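Local coordinates for protein mannitol dehydrogenase (Helicobacter pylori, PDB 3TWO) that probably interconverts cinnamyl-type alcohols and their aldehydes with NADP(H) as hydride carrier, as a zinc-containing member of the medium-chain alcohol dehydrogenase family, at residues Lys194-Ala198 / Met199-Val203; Glu301-Asp304 / Phe305-His309. One frame throughout, in Å; residues are numbered along the deposited sequence.

Interaction 1: residues Lys194-Ala198 / Met199-Val203; sequences KYAVA and MGAEV
M199 sets the first part of its side chain against the carbonyl oxygen of Y195, at the end of helix 187-198. CB of M199 starts 3.4 Å from Y195 O. With CG set beside its own backbone N (chi1 -74°), the next carbon stays over that oxygen, M199 CG lying 3.3 Å from Y195 O. The sulfur still grazes it, M199 SD to Y195 O being 3.7 Å. There the chain bends at chi3 (83°) and carries the methyl away from the turn, and the side chain also touches K170 of helix 158-171.

The backbone beneath closes the helix with a Schellman motif. G200, at a phi of 94°, is the first residue off the helical path, and two amides reach back into the final turn. A201 N bonds to A196 O at 2.9 Å, and inside that loop G200 N bonds to V197 O at 3.0 Å, coming from above the plane of the carbonyl. M199 N keeps the i to i+4 bond to Y195 O, though bent, and adds a weak one to A196 O. The methyls of A196 and A201 also meet across the turn. Beyond it the chain doubles back, and V203 aims its CB at the helix. Its CG2 is 3.8 Å from A196 CB and equally 3.8 Å from V197 CG2, the two valine side chains crossing at about a right angle.

This is the helix-to-strand return of the beta-alpha-beta unit formed by strand 179-183, helix 187-198 and strand 202-206 in the Rossmann-type domain: A196 and A201 both rest on V180 of the first strand, while Y195 touches both helix 158-171 and helix 296-308.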
ATOM      1  N   LYS B 194       4.592  23.531  -2.556  1.00 26.90           N
ATOM      2  CA  LYS B 194       4.094  24.554  -3.450  1.00 28.61           C
ATOM      3  C   LYS B 194       2.905  24.104  -4.282  1.00 28.56           C
ATOM      4  O   LYS B 194       1.924  24.834  -4.383  1.00 29.07           O
ATOM      5  CB  LYS B 194       5.197  25.096  -4.359  1.00 28.65           C
ATOM      6  CG  LYS B 194       6.252  25.871  -3.554  1.00 31.28           C
ATOM      7  CD  LYS B 194       7.619  25.808  -4.241  1.00 32.64           C
ATOM      8  CE  LYS B 194       8.561  26.880  -3.736  1.00 32.35           C
ATOM      9  NZ  LYS B 194       8.434  28.074  -4.586  1.00 33.83           N
ATOM     10  N   TYR B 195       2.992  22.918  -4.868  1.00 27.04           N
ATOM     11  CA  TYR B 195       1.892  22.418  -5.672  1.00 26.77           C
ATOM     12  C   TYR B 195       0.666  22.229  -4.782  1.00 25.87           C
ATOM     13  O   TYR B 195      -0.409  22.636  -5.159  1.00 26.87           O
ATOM     14  CB  TYR B 195       2.253  21.075  -6.389  1.00 24.39           C
ATOM     15  CG  TYR B 195       3.266  21.243  -7.519  1.00 26.15           C
ATOM     16  CD1 TYR B 195       4.372  20.364  -7.657  1.00 26.07           C
ATOM     17  CD2 TYR B 195       3.113  22.261  -8.457  1.00 27.84           C
ATOM     18  CE1 TYR B 195       5.307  20.533  -8.660  1.00 23.50           C
ATOM     19  CE2 TYR B 195       4.004  22.418  -9.493  1.00 27.33           C
ATOM     20  CZ  TYR B 195       5.116  21.559  -9.582  1.00 27.40           C
ATOM     21  OH  TYR B 195       6.015  21.779 -10.615  1.00 23.95           O
ATOM     22  N   ALA B 196       0.819  21.578  -3.627  1.00 25.44           N
ATOM     23  CA  ALA B 196      -0.394  21.316  -2.776  1.00 26.38           C
ATOM     24  C   ALA B 196      -1.047  22.587  -2.326  1.00 27.18           C
ATOM     25  O   ALA B 196      -2.257  22.682  -2.373  1.00 28.48           O
ATOM     26  CB  ALA B 196      -0.093  20.402  -1.585  1.00 25.41           C
ATOM     27  N   VAL B 197      -0.254  23.590  -1.952  1.00 26.29           N
ATOM     28  CA  VAL B 197      -0.827  24.891  -1.613  1.00 26.67           C
ATOM     29  C   VAL B 197      -1.532  25.514  -2.838  1.00 28.61           C
ATOM     30  O   VAL B 197      -2.660  25.981  -2.708  1.00 29.18           O
ATOM     31  CB  VAL B 197       0.231  25.921  -1.123  1.00 25.66           C
ATOM     32  CG1 VAL B 197      -0.441  27.382  -0.891  1.00 27.86           C
ATOM     33  CG2 VAL B 197       0.898  25.444   0.114  1.00 25.30           C
ATOM     34  N   ALA B 198      -0.896  25.520  -4.011  1.00 28.78           N
ATOM     35  CA  ALA B 198      -1.540  26.059  -5.224  1.00 30.54           C
ATOM     36  C   ALA B 198      -2.830  25.281  -5.565  1.00 32.01           C
ATOM     37  O   ALA B 198      -3.718  25.822  -6.196  1.00 33.74           O
ATOM     38  CB  ALA B 198      -0.569  25.985  -6.400  1.00 28.57           C
ATOM     39  N   MET B 199      -2.922  24.012  -5.155  1.00 31.09           N
ATOM     40  CA  MET B 199      -4.098  23.189  -5.418  1.00 31.34           C
ATOM     41  C   MET B 199      -5.228  23.351  -4.388  1.00 32.06           C
ATOM     42  O   MET B 199      -6.252  22.693  -4.492  1.00 30.77           O
ATOM     43  CB  MET B 199      -3.693  21.711  -5.515  1.00 30.97           C
ATOM     44  CG  MET B 199      -2.974  21.403  -6.819  1.00 31.59           C
ATOM     45  SD  MET B 199      -2.173  19.788  -6.837  1.00 34.00           S
ATOM     46  CE  MET B 199      -3.561  18.737  -7.294  1.00 45.45           C
ATOM     47  N   GLY B 200      -5.031  24.222  -3.395  1.00 32.23           N
ATOM     48  CA  GLY B 200      -6.051  24.476  -2.380  1.00 31.30           C
ATOM     49  C   GLY B 200      -5.922  23.629  -1.111  1.00 31.21           C
ATOM     50  O   GLY B 200      -6.822  23.686  -0.241  1.00 32.21           O
ATOM     51  N   ALA B 201      -4.838  22.857  -0.981  1.00 28.23           N
ATOM     52  CA  ALA B 201      -4.665  21.987   0.187  1.00 27.65           C
ATOM     53  C   ALA B 201      -4.305  22.741   1.439  1.00 28.89           C
ATOM     54  O   ALA B 201      -3.786  23.862   1.399  1.00 28.36           O
ATOM     55  CB  ALA B 201      -3.627  20.927  -0.041  1.00 25.75           C
ATOM     56  N   GLU B 202      -4.584  22.097   2.560  1.00 28.83           N
ATOM     57  CA  GLU B 202      -4.132  22.565   3.831  1.00 29.82           C
ATOM     58  C   GLU B 202      -2.890  21.700   4.107  1.00 28.60           C
ATOM     59  O   GLU B 202      -3.012  20.483   4.244  1.00 27.39           O
ATOM     60  CB  GLU B 202      -5.233  22.364   4.889  1.00 29.48           C
ATOM     61  CG  GLU B 202      -4.914  23.071   6.112  1.00 36.94           C
ATOM     62  CD  GLU B 202      -6.033  23.029   7.188  1.00 46.22           C
ATOM     63  OE1 GLU B 202      -6.095  24.021   7.933  1.00 53.98           O
ATOM     64  OE2 GLU B 202      -6.831  22.062   7.312  1.00 47.17           O
ATOM     65  N   VAL B 203      -1.717  22.335   4.222  1.00 28.23           N
ATOM     66  CA  VAL B 203      -0.468  21.593   4.140  1.00 27.56           C
ATOM     67  C   VAL B 203       0.274  21.505   5.457  1.00 28.43           C
ATOM     68  O   VAL B 203       0.479  22.520   6.143  1.00 30.19           O
ATOM     69  CB  VAL B 203       0.436  22.218   3.051  1.00 26.91           C
ATOM     70  CG1 VAL B 203       1.763  21.437   2.891  1.00 24.10           C
ATOM     71  CG2 VAL B 203      -0.345  22.235   1.736  1.00 24.92           C
TER

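Interaction 2: residues Glu301-Asp304 / Phe305-His309; sequences EMVD and FSIKH
S306 bonds to the carbonyl of M302 with both its hydroxyl and its amide. The side chain carries OG beside its own backbone N (chi1 -58°), which brings S306 OG to 2.7 Å from M302 O, above the carbonyl plane rather than within it. S306 N makes the normal helical bond to the same oxygen at 2.9 Å, so one acceptor takes two donors and the hydroxyl is drawn back along its own helix.

One residue on, V303 and I307 lie side by side and point the same way, with V303 CG1 3.7 Å from I307 CD1. Their backbones are tied as well, I307 N to V303 O at 2.9 Å. F305 N bonds to E301 O at 3.0 Å, and K308 N to D304 O likewise at 3.0 Å.

All of these pairs are four residues apart, the i to i+4 spacing of alpha-helical hydrogen bonds, and they make up the last turns of helix 296-308. That helix follows strand 287-290, at an edge of the six-stranded parallel Rossmann-type sheet. H309 is the first residue to leave helical angles. Its ring nitrogen ND1 sits over the rim of one face of the F305 ring, and ND1 also makes a weak bond to F305 O.

Further out, the buried face of the helix meets two others. The S306 hydroxyl is hydrogen-bonded to Y195 OH of helix 187-198, giving it a second polar partner. M302 packs against L158 and Y166 of helix 158-171. The exposed E301 still reaches across, OE1 being hydrogen-bonded to Y166 OH. I307 leads elsewhere, to D147, A150 and Y312. On the exposed side, D304 OD1 is held by Q300 NE2, one turn earlier on the same helix.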
ATOM      1  N   GLU B 301       2.882  18.689 -19.291  1.00 28.84           N
ATOM      2  CA  GLU B 301       1.773  19.338 -18.637  1.00 29.75           C
ATOM      3  C   GLU B 301       2.259  20.068 -17.370  1.00 28.54           C
ATOM      4  O   GLU B 301       1.864  21.198 -17.092  1.00 28.31           O
ATOM      5  CB  GLU B 301       0.737  18.273 -18.254  1.00 30.66           C
ATOM      6  CG  GLU B 301      -0.444  18.810 -17.414  1.00 32.17           C
ATOM      7  CD  GLU B 301      -1.254  17.655 -16.758  1.00 32.72           C
ATOM      8  OE1 GLU B 301      -1.531  17.727 -15.531  1.00 30.60           O
ATOM      9  OE2 GLU B 301      -1.559  16.669 -17.471  1.00 32.23           O
ATOM     10  N   MET B 302       3.121  19.423 -16.609  1.00 28.02           N
ATOM     11  CA  MET B 302       3.596  19.995 -15.309  1.00 28.26           C
ATOM     12  C   MET B 302       4.465  21.246 -15.535  1.00 28.60           C
ATOM     13  O   MET B 302       4.286  22.301 -14.872  1.00 28.39           O
ATOM     14  CB  MET B 302       4.331  18.918 -14.465  1.00 26.77           C
ATOM     15  CG  MET B 302       5.130  19.403 -13.224  1.00 28.65           C
ATOM     16  SD  MET B 302       6.751  20.115 -13.696  1.00 29.69           S
ATOM     17  CE  MET B 302       7.066  21.217 -12.416  1.00 39.55           C
ATOM     18  N   VAL B 303       5.393  21.157 -16.472  1.00 27.21           N
ATOM     19  CA  VAL B 303       6.199  22.351 -16.772  1.00 28.31           C
ATOM     20  C   VAL B 303       5.326  23.512 -17.236  1.00 28.16           C
ATOM     21  O   VAL B 303       5.500  24.647 -16.774  1.00 27.39           O
ATOM     22  CB  VAL B 303       7.373  22.035 -17.788  1.00 28.97           C
ATOM     23  CG1 VAL B 303       8.013  23.346 -18.349  1.00 27.61           C
ATOM     24  CG2 VAL B 303       8.449  21.123 -17.073  1.00 26.52           C
ATOM     25  N   ASP B 304       4.353  23.225 -18.112  1.00 28.91           N
ATOM     26  CA  ASP B 304       3.446  24.284 -18.609  1.00 29.98           C
ATOM     27  C   ASP B 304       2.703  24.936 -17.437  1.00 30.40           C
ATOM     28  O   ASP B 304       2.562  26.175 -17.397  1.00 30.51           O
ATOM     29  CB  ASP B 304       2.404  23.721 -19.625  1.00 30.62           C
ATOM     30  CG  ASP B 304       3.046  23.258 -20.945  1.00 32.83           C
ATOM     31  OD1 ASP B 304       4.224  23.575 -21.233  1.00 32.85           O
ATOM     32  OD2 ASP B 304       2.389  22.521 -21.682  1.00 35.94           O
ATOM     33  N   PHE B 305       2.199  24.088 -16.514  1.00 29.43           N
ATOM     34  CA  PHE B 305       1.419  24.536 -15.378  1.00 29.72           C
ATOM     35  C   PHE B 305       2.302  25.440 -14.505  1.00 29.75           C
ATOM     36  O   PHE B 305       1.882  26.515 -14.087  1.00 29.16           O
ATOM     37  CB  PHE B 305       0.975  23.295 -14.551  1.00 29.39           C
ATOM     38  CG  PHE B 305       0.211  23.627 -13.287  1.00 30.65           C
ATOM     39  CD1 PHE B 305      -1.130  24.001 -13.330  1.00 35.33           C
ATOM     40  CD2 PHE B 305       0.815  23.511 -12.038  1.00 33.51           C
ATOM     41  CE1 PHE B 305      -1.867  24.290 -12.127  1.00 35.68           C
ATOM     42  CE2 PHE B 305       0.093  23.767 -10.838  1.00 30.82           C
ATOM     43  CZ  PHE B 305      -1.246  24.168 -10.895  1.00 33.93           C
ATOM     44  N   SER B 306       3.537  24.983 -14.265  1.00 28.68           N
ATOM     45  CA  SER B 306       4.417  25.601 -13.301  1.00 29.90           C
ATOM     46  C   SER B 306       4.833  26.951 -13.839  1.00 30.59           C
ATOM     47  O   SER B 306       4.921  27.923 -13.097  1.00 32.34           O
ATOM     48  CB  SER B 306       5.621  24.693 -13.035  1.00 28.99           C
ATOM     49  OG  SER B 306       5.157  23.435 -12.565  1.00 26.98           O
ATOM     50  N   ILE B 307       5.026  27.042 -15.137  1.00 30.93           N
ATOM     51  CA  ILE B 307       5.463  28.313 -15.678  1.00 31.14           C
ATOM     52  C   ILE B 307       4.278  29.271 -15.681  1.00 32.90           C
ATOM     53  O   ILE B 307       4.422  30.457 -15.336  1.00 33.93           O
ATOM     54  CB  ILE B 307       6.025  28.168 -17.085  1.00 30.77           C
ATOM     55  CG1 ILE B 307       7.443  27.616 -17.000  1.00 30.17           C
ATOM     56  CG2 ILE B 307       5.910  29.546 -17.903  1.00 28.49           C
ATOM     57  CD1 ILE B 307       7.985  27.064 -18.401  1.00 29.74           C
ATOM     58  N   LYS B 308       3.117  28.764 -16.071  1.00 33.14           N
ATOM     59  CA  LYS B 308       1.904  29.573 -16.045  1.00 34.02           C
ATOM     60  C   LYS B 308       1.597  30.199 -14.668  1.00 33.88           C
ATOM     61  O   LYS B 308       1.271  31.386 -14.575  1.00 34.48           O
ATOM     62  CB  LYS B 308       0.686  28.737 -16.481  1.00 34.08           C
ATOM     63  CG  LYS B 308      -0.560  29.625 -16.608  1.00 36.86           C
ATOM     64  CD  LYS B 308      -1.793  28.799 -16.613  1.00 40.91           C
ATOM     65  CE  LYS B 308      -2.963  29.577 -17.199  1.00 45.59           C
ATOM     66  NZ  LYS B 308      -4.139  28.629 -17.207  1.00 48.41           N
ATOM     67  N   HIS B 309       1.672  29.401 -13.598  1.00 32.55           N
ATOM     68  CA  HIS B 309       1.311  29.898 -12.275  1.00 33.22           C
ATOM     69  C   HIS B 309       2.522  30.389 -11.476  1.00 33.60           C
ATOM     70  O   HIS B 309       2.402  30.713 -10.276  1.00 32.20           O
ATOM     71  CB  HIS B 309       0.521  28.813 -11.528  1.00 33.35           C
ATOM     72  CG  HIS B 309      -0.799  28.553 -12.173  1.00 36.02           C
ATOM     73  ND1 HIS B 309      -1.080  27.398 -12.860  1.00 40.07           N
ATOM     74  CD2 HIS B 309      -1.867  29.358 -12.350  1.00 38.76           C
ATOM     75  CE1 HIS B 309      -2.296  27.468 -13.370  1.00 40.05           C
ATOM     76  NE2 HIS B 309      -2.790  28.655 -13.083  1.00 43.41           N
TER

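Overall arrangement
Both contacts are partly buried helix ends, about 15 Å apart between centres, and Y195 of interaction 1 links them by reaching helix 296-308. In interaction 1 Y195, A196 and V203 are buried and A198 is exposed; in interaction 2 M302, V303 and S306 are buried, with E301, D304 and K308 exposed. Interaction 1 turns a helix into a strand of the Rossmann-type sheet, so backbone capping and small apolar methyls dominate. Interaction 2 stays within one helix until its final residue; there a buried serine supplements the regular ladder, while the exposed acidic residues are tied to Y166 and Q300. Helix 158-171 touches both contacts.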